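Cytochrome c, putative (Shewanella oneidensis, PDB 1SP3) carries eight covalently bound c-type hemes and probably acts as a respiratory oxidoreductase, with tetrathionate as a likely substrate. Local coordinates at residues Ser37-Trp41 and Cys77-Trp83; His226-Val230 and Gly438-Lys442. One frame throughout, in Å; residues are numbered along the deposited sequence.

Contact 1 (Ser37-Trp41 and Cys77-Trp83). With HEC (heme c), chain F.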
ATOM      1  N   SER A  37      -0.618   6.850 -12.308  1.00 26.84           N
ATOM      2  CA  SER A  37      -0.003   6.962 -10.971  1.00 26.69           C
ATOM      3  C   SER A  37       1.294   6.118 -10.816  1.00 26.55           C
ATOM      4  O   SER A  37       2.143   6.417  -9.950  1.00 27.05           O
ATOM      5  CB  SER A  37      -0.988   6.666  -9.857  1.00 26.39           C
ATOM      6  OG  SER A  37      -1.201   5.336  -9.821  1.00 27.31           O
ATOM      7  N   HIS A  38       1.467   5.077 -11.625  1.00 25.67           N
ATOM      8  CA  HIS A  38       2.727   4.286 -11.486  1.00 27.22           C
ATOM      9  C   HIS A  38       3.943   5.123 -11.795  1.00 27.18           C
ATOM     10  O   HIS A  38       5.001   4.815 -11.385  1.00 26.88           O
ATOM     11  CB  HIS A  38       2.705   3.035 -12.351  1.00 25.15           C
ATOM     12  CG  HIS A  38       2.146   1.861 -11.611  1.00 30.17           C
ATOM     13  ND1 HIS A  38       0.880   1.373 -11.843  1.00 29.30           N
ATOM     14  CD2 HIS A  38       2.626   1.173 -10.542  1.00 29.31           C
ATOM     15  CE1 HIS A  38       0.633   0.389 -10.988  1.00 34.00           C
ATOM     16  NE2 HIS A  38       1.673   0.252 -10.184  1.00 29.05           N
ATOM     17  N   TRP A  39       3.763   6.151 -12.613  1.00 27.74           N
ATOM     18  CA  TRP A  39       4.832   7.065 -12.947  1.00 27.06           C
ATOM     19  C   TRP A  39       4.769   8.311 -12.060  1.00 26.30           C
ATOM     20  O   TRP A  39       5.779   8.698 -11.562  1.00 26.51           O
ATOM     21  CB  TRP A  39       4.648   7.527 -14.388  1.00 25.14           C
ATOM     22  CG  TRP A  39       5.660   8.510 -14.825  1.00 26.57           C
ATOM     23  CD1 TRP A  39       5.432   9.808 -15.258  1.00 24.46           C
ATOM     24  CD2 TRP A  39       7.091   8.295 -14.945  1.00 25.70           C
ATOM     25  NE1 TRP A  39       6.620  10.399 -15.578  1.00 22.55           N
ATOM     26  CE2 TRP A  39       7.648   9.487 -15.430  1.00 21.89           C
ATOM     27  CE3 TRP A  39       7.967   7.181 -14.686  1.00 26.89           C
ATOM     28  CZ2 TRP A  39       9.023   9.643 -15.624  1.00 19.55           C
ATOM     29  CZ3 TRP A  39       9.332   7.347 -14.899  1.00 25.84           C
ATOM     30  CH2 TRP A  39       9.842   8.574 -15.382  1.00 23.55           C
ATOM     31  N   THR A  40       3.634   8.990 -11.954  1.00 24.62           N
ATOM     32  CA  THR A  40       3.621  10.235 -11.227  1.00 26.60           C
ATOM     33  C   THR A  40       3.600  10.074  -9.704  1.00 27.42           C
ATOM     34  O   THR A  40       3.901  11.053  -9.015  1.00 25.27           O
ATOM     35  CB  THR A  40       2.421  11.037 -11.590  1.00 27.04           C
ATOM     36  OG1 THR A  40       1.252  10.258 -11.252  1.00 28.30           O
ATOM     37  CG2 THR A  40       2.348  11.282 -13.164  1.00 29.23           C
ATOM     38  N   TRP A  41       3.120   8.923  -9.186  1.00 26.60           N
ATOM     39  CA  TRP A  41       2.906   8.775  -7.735  1.00 27.23           C
ATOM     40  C   TRP A  41       1.891   9.795  -7.234  1.00 28.66           C
ATOM     41  O   TRP A  41       1.890  10.230  -6.047  1.00 28.79           O
ATOM     42  CB  TRP A  41       4.236   8.867  -6.940  1.00 26.49           C
ATOM     43  CG  TRP A  41       5.005   7.473  -6.934  1.00 24.69           C
ATOM     44  CD1 TRP A  41       4.737   6.354  -7.729  1.00 18.39           C
ATOM     45  CD2 TRP A  41       6.154   7.143  -6.163  1.00 26.61           C
ATOM     46  NE1 TRP A  41       5.620   5.342  -7.427  1.00 26.63           N
ATOM     47  CE2 TRP A  41       6.498   5.787  -6.475  1.00 23.62           C
ATOM     48  CE3 TRP A  41       6.935   7.849  -5.195  1.00 22.58           C
ATOM     49  CZ2 TRP A  41       7.569   5.140  -5.891  1.00 26.85           C
ATOM     50  CZ3 TRP A  41       8.004   7.177  -4.619  1.00 28.70           C
ATOM     51  CH2 TRP A  41       8.313   5.828  -4.959  1.00 24.22           C
ATOM     52  N   CYS A  77      11.231   1.458  -5.584  1.00 31.12           N
ATOM     53  CA  CYS A  77       9.884   0.989  -5.982  1.00 30.48           C
ATOM     54  C   CYS A  77       9.096   2.032  -6.801  1.00 30.01           C
ATOM     55  O   CYS A  77       7.864   2.044  -6.806  1.00 29.46           O
ATOM     56  CB  CYS A  77       9.085   0.482  -4.762  1.00 30.98           C
ATOM     57  SG  CYS A  77       9.930  -1.009  -4.171  1.00 31.13           S
ATOM     58  N   HIS A  78       9.819   2.874  -7.523  1.00 29.25           N
ATOM     59  CA  HIS A  78       9.234   3.704  -8.587  1.00 28.92           C
ATOM     60  C   HIS A  78       9.547   3.083  -9.963  1.00 29.33           C
ATOM     61  O   HIS A  78      10.668   2.678 -10.217  1.00 28.78           O
ATOM     62  CB  HIS A  78       9.804   5.152  -8.535  1.00 28.87           C
ATOM     63  CG  HIS A  78       9.237   6.073  -9.553  1.00 24.88           C
ATOM     64  ND1 HIS A  78      10.043   6.720 -10.471  1.00 25.04           N
ATOM     65  CD2 HIS A  78       7.952   6.468  -9.816  1.00 24.40           C
ATOM     66  CE1 HIS A  78       9.287   7.500 -11.241  1.00 25.47           C
ATOM     67  NE2 HIS A  78       8.020   7.399 -10.834  1.00 24.56           N
ATOM     68  N   ALA A  79       8.561   3.046 -10.860  1.00 28.77           N
ATOM     69  CA  ALA A  79       8.765   2.521 -12.215  1.00 29.62           C
ATOM     70  C   ALA A  79       9.570   3.525 -13.086  1.00 29.45           C
ATOM     71  O   ALA A  79       9.177   3.833 -14.232  1.00 28.57           O
ATOM     72  CB  ALA A  79       7.389   2.180 -12.874  1.00 29.31           C
ATOM     73  N   GLY A  80      10.657   4.045 -12.501  1.00 29.34           N
ATOM     74  CA  GLY A  80      11.499   5.058 -13.074  1.00 29.00           C
ATOM     75  C   GLY A  80      12.960   4.900 -12.700  1.00 31.10           C
ATOM     76  O   GLY A  80      13.320   4.066 -11.792  1.00 32.29           O
ATOM     77  N   TYR A  81      13.834   5.722 -13.326  1.00 29.17           N
ATOM     78  CA  TYR A  81      15.256   5.696 -12.973  1.00 30.29           C
ATOM     79  C   TYR A  81      15.755   7.109 -12.546  1.00 30.41           C
ATOM     80  O   TYR A  81      15.743   7.982 -13.354  1.00 30.00           O
ATOM     81  CB  TYR A  81      16.120   5.307 -14.201  1.00 30.41           C
ATOM     82  CG  TYR A  81      15.838   3.932 -14.765  1.00 27.06           C
ATOM     83  CD1 TYR A  81      15.529   3.768 -16.130  1.00 27.60           C
ATOM     84  CD2 TYR A  81      15.982   2.797 -13.970  1.00 23.46           C
ATOM     85  CE1 TYR A  81      15.303   2.463 -16.657  1.00 28.25           C
ATOM     86  CE2 TYR A  81      15.764   1.556 -14.478  1.00 25.37           C
ATOM     87  CZ  TYR A  81      15.428   1.375 -15.826  1.00 27.48           C
ATOM     88  OH  TYR A  81      15.202   0.080 -16.307  1.00 30.72           O
ATOM     89  N   GLY A  82      16.246   7.314 -11.312  1.00 31.44           N
ATOM     90  CA  GLY A  82      16.846   8.621 -10.961  1.00 30.44           C
ATOM     91  C   GLY A  82      16.029   9.569 -10.090  1.00 31.11           C
ATOM     92  O   GLY A  82      16.485  10.663  -9.831  1.00 31.50           O
ATOM     93  N   TRP A  83      14.797   9.219  -9.703  1.00 32.39           N
ATOM     94  CA  TRP A  83      14.019  10.118  -8.854  1.00 32.94           C
ATOM     95  C   TRP A  83      14.674  10.096  -7.450  1.00 33.92           C
ATOM     96  O   TRP A  83      14.486   9.169  -6.659  1.00 33.20           O
ATOM     97  CB  TRP A  83      12.527   9.745  -8.837  1.00 32.88           C
ATOM     98  CG  TRP A  83      11.667  10.621  -7.970  1.00 31.09           C
ATOM     99  CD1 TRP A  83      12.081  11.713  -7.242  1.00 29.89           C
ATOM    100  CD2 TRP A  83      10.280  10.523  -7.767  1.00 26.61           C
ATOM    101  NE1 TRP A  83      11.030  12.276  -6.576  1.00 26.55           N
ATOM    102  CE2 TRP A  83       9.913  11.551  -6.856  1.00 30.00           C
ATOM    103  CE3 TRP A  83       9.314   9.621  -8.165  1.00 24.06           C
ATOM    104  CZ2 TRP A  83       8.622  11.711  -6.397  1.00 24.99           C
ATOM    105  CZ3 TRP A  83       8.034   9.803  -7.746  1.00 24.17           C
ATOM    106  CH2 TRP A  83       7.689  10.793  -6.843  1.00 24.21           C
TER
HETATM  107 FE   HEC F 804       1.665  -1.024  -8.642  1.00 30.63          FE
HETATM  108  CHA HEC F 804      -0.195   1.326  -7.069  1.00 23.67           C
HETATM  109  CHB HEC F 804      -1.213  -2.665  -9.475  1.00 22.73           C
HETATM  110  CHC HEC F 804       3.456  -3.045 -10.697  1.00 23.03           C
HETATM  111  CHD HEC F 804       4.498   0.468  -7.449  1.00 22.88           C
HETATM  112  NA  HEC F 804      -0.314  -0.735  -8.329  1.00 24.64           N
HETATM  113  C1A HEC F 804      -0.867   0.261  -7.611  1.00 24.14           C
HETATM  114  C2A HEC F 804      -2.299   0.161  -7.632  1.00 24.54           C
HETATM  115  C3A HEC F 804      -2.599  -0.932  -8.332  1.00 25.49           C
HETATM  116  C4A HEC F 804      -1.364  -1.523  -8.763  1.00 23.37           C
HETATM  117  CMA HEC F 804      -4.030  -1.509  -8.535  1.00 22.63           C
HETATM  118  CAA HEC F 804      -3.281   1.154  -6.852  1.00 29.01           C
HETATM  119  CBA HEC F 804      -3.888   2.244  -7.737  1.00 29.08           C
HETATM  120  CGA HEC F 804      -3.075   3.515  -7.607  1.00 34.79           C
HETATM  121  O1A HEC F 804      -3.129   4.377  -8.539  1.00 34.64           O
HETATM  122  O2A HEC F 804      -2.445   3.718  -6.524  1.00 33.78           O
HETATM  123  NB  HEC F 804       1.188  -2.580  -9.848  1.00 23.29           N
HETATM  124  C1B HEC F 804      -0.041  -3.094 -10.058  1.00 21.13           C
HETATM  125  C2B HEC F 804       0.074  -4.265 -10.896  1.00 23.10           C
HETATM  126  C3B HEC F 804       1.358  -4.410 -11.211  1.00 24.66           C
HETATM  127  C4B HEC F 804       2.079  -3.317 -10.582  1.00 23.45           C
HETATM  128  CMB HEC F 804      -1.202  -5.083 -11.234  1.00 20.14           C
HETATM  129  CAB HEC F 804       2.029  -5.390 -12.229  1.00 27.95           C
HETATM  130  CBB HEC F 804       1.497  -5.350 -13.511  1.00 24.86           C
HETATM  131  NC  HEC F 804       3.572  -1.261  -9.013  1.00 25.35           N
HETATM  132  C1C HEC F 804       4.151  -2.165  -9.919  1.00 23.93           C
HETATM  133  C2C HEC F 804       5.570  -2.079  -9.777  1.00 22.33           C
HETATM  134  C3C HEC F 804       5.833  -1.092  -8.919  1.00 22.35           C
HETATM  135  C4C HEC F 804       4.609  -0.544  -8.394  1.00 25.62           C
HETATM  136  CMC HEC F 804       6.623  -2.969 -10.491  1.00 20.15           C
HETATM  137  CAC HEC F 804       7.251  -0.680  -8.536  1.00 23.42           C
HETATM  138  CBC HEC F 804       8.115  -0.197  -9.526  1.00 21.33           C
HETATM  139  ND  HEC F 804       2.095   0.569  -7.383  1.00 26.27           N
HETATM  140  C1D HEC F 804       3.346   1.057  -7.035  1.00 23.94           C
HETATM  141  C2D HEC F 804       3.238   2.267  -6.277  1.00 24.60           C
HETATM  142  C3D HEC F 804       1.782   2.556  -6.235  1.00 27.81           C
HETATM  143  C4D HEC F 804       1.147   1.453  -6.936  1.00 28.56           C
HETATM  144  CMD HEC F 804       4.304   3.195  -5.626  1.00 30.09           C
HETATM  145  CAD HEC F 804       1.076   3.768  -5.561  1.00 28.39           C
HETATM  146  CBD HEC F 804       0.959   4.732  -6.723  1.00 24.31           C
HETATM  147  CGD HEC F 804       0.359   6.044  -6.234  1.00 31.45           C
HETATM  148  O1D HEC F 804      -0.887   6.068  -6.086  1.00 34.41           O
HETATM  149  O2D HEC F 804       1.068   7.069  -5.974  1.00 28.07           O
HETATM  150  O   HOH W   1       5.794   3.192  -9.362  1.00 25.71           O

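Contact 2 (His226-Val230 and Gly438-Lys442). With HEC (heme c), chain J.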
ATOM      1  N   HIS A 226     -27.230 -11.098   2.977  1.00 28.30           N
ATOM      2  CA  HIS A 226     -26.176 -10.358   3.639  1.00 27.82           C
ATOM      3  C   HIS A 226     -25.372  -9.498   2.708  1.00 28.74           C
ATOM      4  O   HIS A 226     -24.744  -8.509   3.145  1.00 28.00           O
ATOM      5  CB  HIS A 226     -25.220 -11.314   4.350  1.00 27.57           C
ATOM      6  CG  HIS A 226     -25.762 -11.828   5.674  1.00 29.49           C
ATOM      7  ND1 HIS A 226     -26.812 -12.724   5.763  1.00 32.11           N
ATOM      8  CD2 HIS A 226     -25.376 -11.585   6.954  1.00 26.92           C
ATOM      9  CE1 HIS A 226     -27.026 -13.042   7.035  1.00 32.91           C
ATOM     10  NE2 HIS A 226     -26.164 -12.361   7.780  1.00 30.49           N
ATOM     11  N   THR A 227     -25.360  -9.830   1.425  1.00 26.28           N
ATOM     12  CA  THR A 227     -24.436  -9.103   0.589  1.00 29.23           C
ATOM     13  C   THR A 227     -24.848  -7.678   0.360  1.00 29.20           C
ATOM     14  O   THR A 227     -24.023  -6.946  -0.128  1.00 31.69           O
ATOM     15  CB  THR A 227     -24.185  -9.771  -0.830  1.00 29.17           C
ATOM     16  OG1 THR A 227     -25.398  -9.692  -1.553  1.00 28.78           O
ATOM     17  CG2 THR A 227     -24.020 -11.227  -0.718  1.00 29.47           C
ATOM     18  N   ALA A 228     -26.088  -7.257   0.664  1.00 29.82           N
ATOM     19  CA  ALA A 228     -26.398  -5.824   0.527  1.00 29.54           C
ATOM     20  C   ALA A 228     -25.671  -5.018   1.632  1.00 29.54           C
ATOM     21  O   ALA A 228     -25.628  -3.783   1.585  1.00 28.21           O
ATOM     22  CB  ALA A 228     -27.881  -5.562   0.600  1.00 31.45           C
ATOM     23  N   THR A 229     -25.119  -5.716   2.648  1.00 29.07           N
ATOM     24  CA  THR A 229     -24.598  -5.002   3.820  1.00 28.06           C
ATOM     25  C   THR A 229     -23.122  -5.352   4.106  1.00 25.75           C
ATOM     26  O   THR A 229     -22.327  -4.598   4.695  1.00 27.83           O
ATOM     27  CB  THR A 229     -25.513  -5.402   5.040  1.00 27.74           C
ATOM     28  OG1 THR A 229     -26.762  -4.722   4.914  1.00 34.38           O
ATOM     29  CG2 THR A 229     -24.982  -4.886   6.400  1.00 24.17           C
ATOM     30  N   VAL A 230     -22.811  -6.554   3.802  1.00 25.61           N
ATOM     31  CA  VAL A 230     -21.513  -7.149   4.118  1.00 25.80           C
ATOM     32  C   VAL A 230     -20.791  -7.390   2.765  1.00 25.46           C
ATOM     33  O   VAL A 230     -21.308  -8.136   1.870  1.00 25.53           O
ATOM     34  CB  VAL A 230     -21.639  -8.431   4.914  1.00 24.51           C
ATOM     35  CG1 VAL A 230     -20.291  -8.911   5.226  1.00 23.29           C
ATOM     36  CG2 VAL A 230     -22.429  -8.211   6.217  1.00 27.07           C
ATOM     37  N   GLY A 438     -33.586  -2.723  16.531  1.00 71.45           N
ATOM     38  CA  GLY A 438     -33.003  -1.388  16.565  1.00 70.46           C
ATOM     39  C   GLY A 438     -32.255  -0.937  15.322  1.00 68.44           C
ATOM     40  O   GLY A 438     -32.480   0.084  14.703  1.00 68.50           O
ATOM     41  N   PRO A 439     -31.284  -1.723  14.980  1.00 67.26           N
ATOM     42  CA  PRO A 439     -30.339  -1.311  13.943  1.00 65.28           C
ATOM     43  C   PRO A 439     -30.467  -2.074  12.655  1.00 62.72           C
ATOM     44  O   PRO A 439     -30.371  -3.313  12.716  1.00 63.55           O
ATOM     45  CB  PRO A 439     -29.010  -1.664  14.605  1.00 66.66           C
ATOM     46  CG  PRO A 439     -29.444  -2.794  15.817  1.00 64.19           C
ATOM     47  CD  PRO A 439     -30.904  -2.991  15.647  1.00 67.49           C
ATOM     48  N   LYS A 440     -30.707  -1.388  11.531  1.00 59.06           N
ATOM     49  CA  LYS A 440     -30.567  -2.042  10.242  1.00 55.78           C
ATOM     50  C   LYS A 440     -29.870  -1.126   9.263  1.00 52.49           C
ATOM     51  O   LYS A 440     -30.126   0.084   9.232  1.00 50.25           O
ATOM     52  CB  LYS A 440     -31.909  -2.562   9.668  1.00 57.12           C
ATOM     53  CG  LYS A 440     -33.205  -2.015  10.381  1.00 63.37           C
ATOM     54  CD  LYS A 440     -34.126  -1.125   9.453  1.00 68.40           C
ATOM     55  CE  LYS A 440     -35.646  -1.451   9.663  1.00 70.89           C
ATOM     56  NZ  LYS A 440     -36.546  -0.268  10.083  1.00 68.32           N
ATOM     57  N   HIS A 441     -28.962  -1.718   8.487  1.00 49.01           N
ATOM     58  CA  HIS A 441     -28.393  -1.084   7.319  1.00 47.25           C
ATOM     59  C   HIS A 441     -29.424  -0.487   6.315  1.00 47.94           C
ATOM     60  O   HIS A 441     -30.381  -1.174   5.918  1.00 47.28           O
ATOM     61  CB  HIS A 441     -27.489  -2.081   6.590  1.00 45.61           C
ATOM     62  CG  HIS A 441     -26.781  -1.478   5.417  1.00 41.55           C
ATOM     63  ND1 HIS A 441     -26.276  -0.190   5.427  1.00 40.11           N
ATOM     64  CD2 HIS A 441     -26.526  -1.967   4.190  1.00 37.28           C
ATOM     65  CE1 HIS A 441     -25.733   0.078   4.265  1.00 36.61           C
ATOM     66  NE2 HIS A 441     -25.867  -0.989   3.493  1.00 38.85           N
ATOM     67  N   LYS A 442     -29.250   0.797   5.970  1.00 48.42           N
ATOM     68  CA  LYS A 442     -29.571   1.341   4.620  1.00 50.55           C
ATOM     69  C   LYS A 442     -29.851   2.847   4.771  1.00 51.55           C
ATOM     70  O   LYS A 442     -30.839   3.386   4.226  1.00 53.98           O
ATOM     71  CB  LYS A 442     -30.725   0.581   3.890  1.00 50.16           C
ATOM     72  CG  LYS A 442     -30.363  -0.033   2.558  1.00 50.51           C
ATOM     73  CD  LYS A 442     -31.109  -1.449   2.345  1.00 56.19           C
ATOM     74  CE  LYS A 442     -30.157  -2.692   2.031  1.00 53.64           C
ATOM     75  NZ  LYS A 442     -30.542  -4.136   2.633  1.00 49.36           N
TER
HETATM   76 FE   HEC J 808     -25.856 -12.425   9.715  1.00 31.29          FE
HETATM   77  CHA HEC J 808     -28.099  -9.873  10.086  1.00 29.14           C
HETATM   78  CHB HEC J 808     -28.341 -14.651  10.246  1.00 31.44           C
HETATM   79  CHC HEC J 808     -23.846 -15.037   8.717  1.00 28.52           C
HETATM   80  CHD HEC J 808     -23.202 -10.420   9.917  1.00 21.01           C
HETATM   81  NA  HEC J 808     -27.873 -12.267  10.058  1.00 31.78           N
HETATM   82  C1A HEC J 808     -28.591 -11.127  10.252  1.00 29.37           C
HETATM   83  C2A HEC J 808     -29.948 -11.491  10.694  1.00 34.51           C
HETATM   84  C3A HEC J 808     -30.016 -12.825  10.734  1.00 30.68           C
HETATM   85  C4A HEC J 808     -28.707 -13.322  10.327  1.00 30.06           C
HETATM   86  CMA HEC J 808     -31.214 -13.726  11.174  1.00 32.62           C
HETATM   87  CAA HEC J 808     -31.035 -10.444  11.038  1.00 33.88           C
HETATM   88  CBA HEC J 808     -31.571  -9.894   9.714  1.00 44.19           C
HETATM   89  CGA HEC J 808     -32.367 -10.941   8.927  1.00 52.16           C
HETATM   90  O1A HEC J 808     -33.554 -11.285   9.329  1.00 53.14           O
HETATM   91  O2A HEC J 808     -31.811 -11.387   7.856  1.00 53.71           O
HETATM   92  NB  HEC J 808     -26.045 -14.483   9.500  1.00 30.99           N
HETATM   93  C1B HEC J 808     -27.197 -15.162   9.741  1.00 28.65           C
HETATM   94  C2B HEC J 808     -26.993 -16.519   9.388  1.00 33.52           C
HETATM   95  C3B HEC J 808     -25.739 -16.618   8.927  1.00 25.74           C
HETATM   96  C4B HEC J 808     -25.142 -15.343   9.015  1.00 27.78           C
HETATM   97  CMB HEC J 808     -28.073 -17.679   9.532  1.00 30.99           C
HETATM   98  CAB HEC J 808     -25.090 -17.893   8.341  1.00 30.62           C
HETATM   99  CBB HEC J 808     -25.517 -18.379   7.131  1.00 25.32           C
HETATM  100  NC  HEC J 808     -23.914 -12.737   9.420  1.00 27.12           N
HETATM  101  C1C HEC J 808     -23.233 -13.872   9.060  1.00 28.27           C
HETATM  102  C2C HEC J 808     -21.824 -13.610   9.037  1.00 24.66           C
HETATM  103  C3C HEC J 808     -21.664 -12.343   9.407  1.00 24.08           C
HETATM  104  C4C HEC J 808     -22.970 -11.758   9.647  1.00 25.79           C
HETATM  105  CMC HEC J 808     -20.740 -14.665   8.689  1.00 23.17           C
HETATM  106  CAC HEC J 808     -20.383 -11.433   9.563  1.00 31.16           C
HETATM  107  CBC HEC J 808     -19.395 -11.072   8.686  1.00 23.19           C
HETATM  108  ND  HEC J 808     -25.676 -10.410  10.039  1.00 27.32           N
HETATM  109  C1D HEC J 808     -24.454  -9.789   9.905  1.00 24.98           C
HETATM  110  C2D HEC J 808     -24.733  -8.395   9.810  1.00 22.90           C
HETATM  111  C3D HEC J 808     -26.218  -8.258   9.856  1.00 25.23           C
HETATM  112  C4D HEC J 808     -26.740  -9.559   9.993  1.00 29.47           C
HETATM  113  CMD HEC J 808     -23.728  -7.244   9.644  1.00 22.57           C
HETATM  114  CAD HEC J 808     -27.041  -6.973   9.779  1.00 23.19           C
HETATM  115  CBD HEC J 808     -27.562  -6.844   8.321  1.00 27.32           C
HETATM  116  CGD HEC J 808     -28.370  -5.586   8.272  1.00 25.32           C
HETATM  117  O1D HEC J 808     -27.983  -4.519   8.791  1.00 24.01           O
HETATM  118  O2D HEC J 808     -29.460  -5.633   7.736  1.00 35.53           O

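Contact 1 (Ser37-Trp41 and Cys77-Trp83)
His-78 donates to the carbonyl of Trp-39, while Ser-37 and His-38 in the same short helix hold a heme c. Ser-37 comes first: its OG donates to the propionate oxygen O1A of this heme at 2.5 Å. His-38 binds the iron through NE2, at 2.0 Å, and His-143 supplies the second axial ligand. The backbone O of His-38 accepts a hydrogen bond from a water that in turn accepts from Trp-41 NE1 and Ala-79 N, so that one molecule ties the helix to the loop beside the heme. At Trp-39 the backbone O receives a nearly straight bond from His-78 NE2 (2.7 Å, 169°); this O lies in the plane of the His-78 ring, though NE2 stands somewhat tilted from the carbonyl plane. The bond, with the rings around it, probably holds the imidazole in its rotation, slid past the indole of Trp-39 with little overlap; Trp-39 NE1 itself is bonded to Phe-90 O. Trp-41, with positive phi, leaves the helix and turns its indole into the loop. CG stands anti to the carbonyl carbon (chi1 -82°), and one face of the indole receives the edge of His-78 in a T-shaped pair, with planes at 82°. On this face Trp-83 also packs obliquely, its CZ3 3.4 Å from Trp-41 CE3, while Trp-83 CE3 lies over the centre of a His-78 face. The resulting aromatic cluster joins helix 37-40 to the loop between helices 71-74 and 99-102, and helix 15-34 packs against Trp-39 through Met-33 and Met-34.

Contact 2 (His226-Val230 and Gly438-Lys442)
The side chains of Thr-229 and His-441 lie alongside each other, pointing in opposing directions, where the last residues of the modelled chain meet the loop after helix 221-226. The methyl CG2 of Thr-229 lies 3.8 Å from CB of His-441, and the imidazole presents an edge to the backbone, with Ala-228 O in the ring plane at 3.3 Å from His-441 CD2. CG of His-441 is anti to the backbone N (chi1 -176°), which carries the ring over toward residues 228 and 229. Farther along, the bent chain of Lys-442 brings Lys-442 NZ to 3.6 Å from Ala-228 CB, a marginal contact at an exposed end.

Around this small interface a heme c links the two segments. The backbone N of His-441 donates to propionate oxygen O1D at 3.0 Å in a nearly straight bond of 168°. That same propionate arm passes Thr-229, whose CG2 is 3.8 Å from the heme atom CBD, and Val-230 CG2 rests at 3.8 Å from the ring methyl CMD. The iron is held 2.0 Å from NE2 of His-226, with His-415 as the other axial ligand.

The next shell sets these groups in place. Lys-222 O accepts from His-226 ND1 and so probably orients the axial ring, while Lys-222 NZ and Tyr-428 OH are hydrogen-bonded to the heme. His-226 O takes two bonds, from the N atoms of Thr-229 and Val-230, which hold residues 226-230 in a compact backbone conformation. Ile-319 O is bonded to His-441 ND1, and Trp-290 meets the same imidazole with its ring. Bis-histidine ligation is characteristic of multiheme cytochromes c, and is consistent with an electron-transfer role for this heme.

Overall arrangement
From the N terminus the chain first reaches contact 1, where the loop 77-83 returns to helix 37-40 and closes a 35-residue excursion that includes the hairpin of strands 44-47 and 50-53. Contact 2 opens at residues 226-230, well after that closure, so the two stand in series and neither nest nor cross. It closes at the modelled C terminus, bringing residues 438-442 back across 207 intervening residues that hold the large mixed sheet. Contact 1 and contact 2 lie on opposite sides of the chain's centre; the centres of contacts 1 and 2 are about 41 Å apart and the nearest atoms of contacts 1 and 2 about 27 Å apart. Each ties two chain segments beside a different heme.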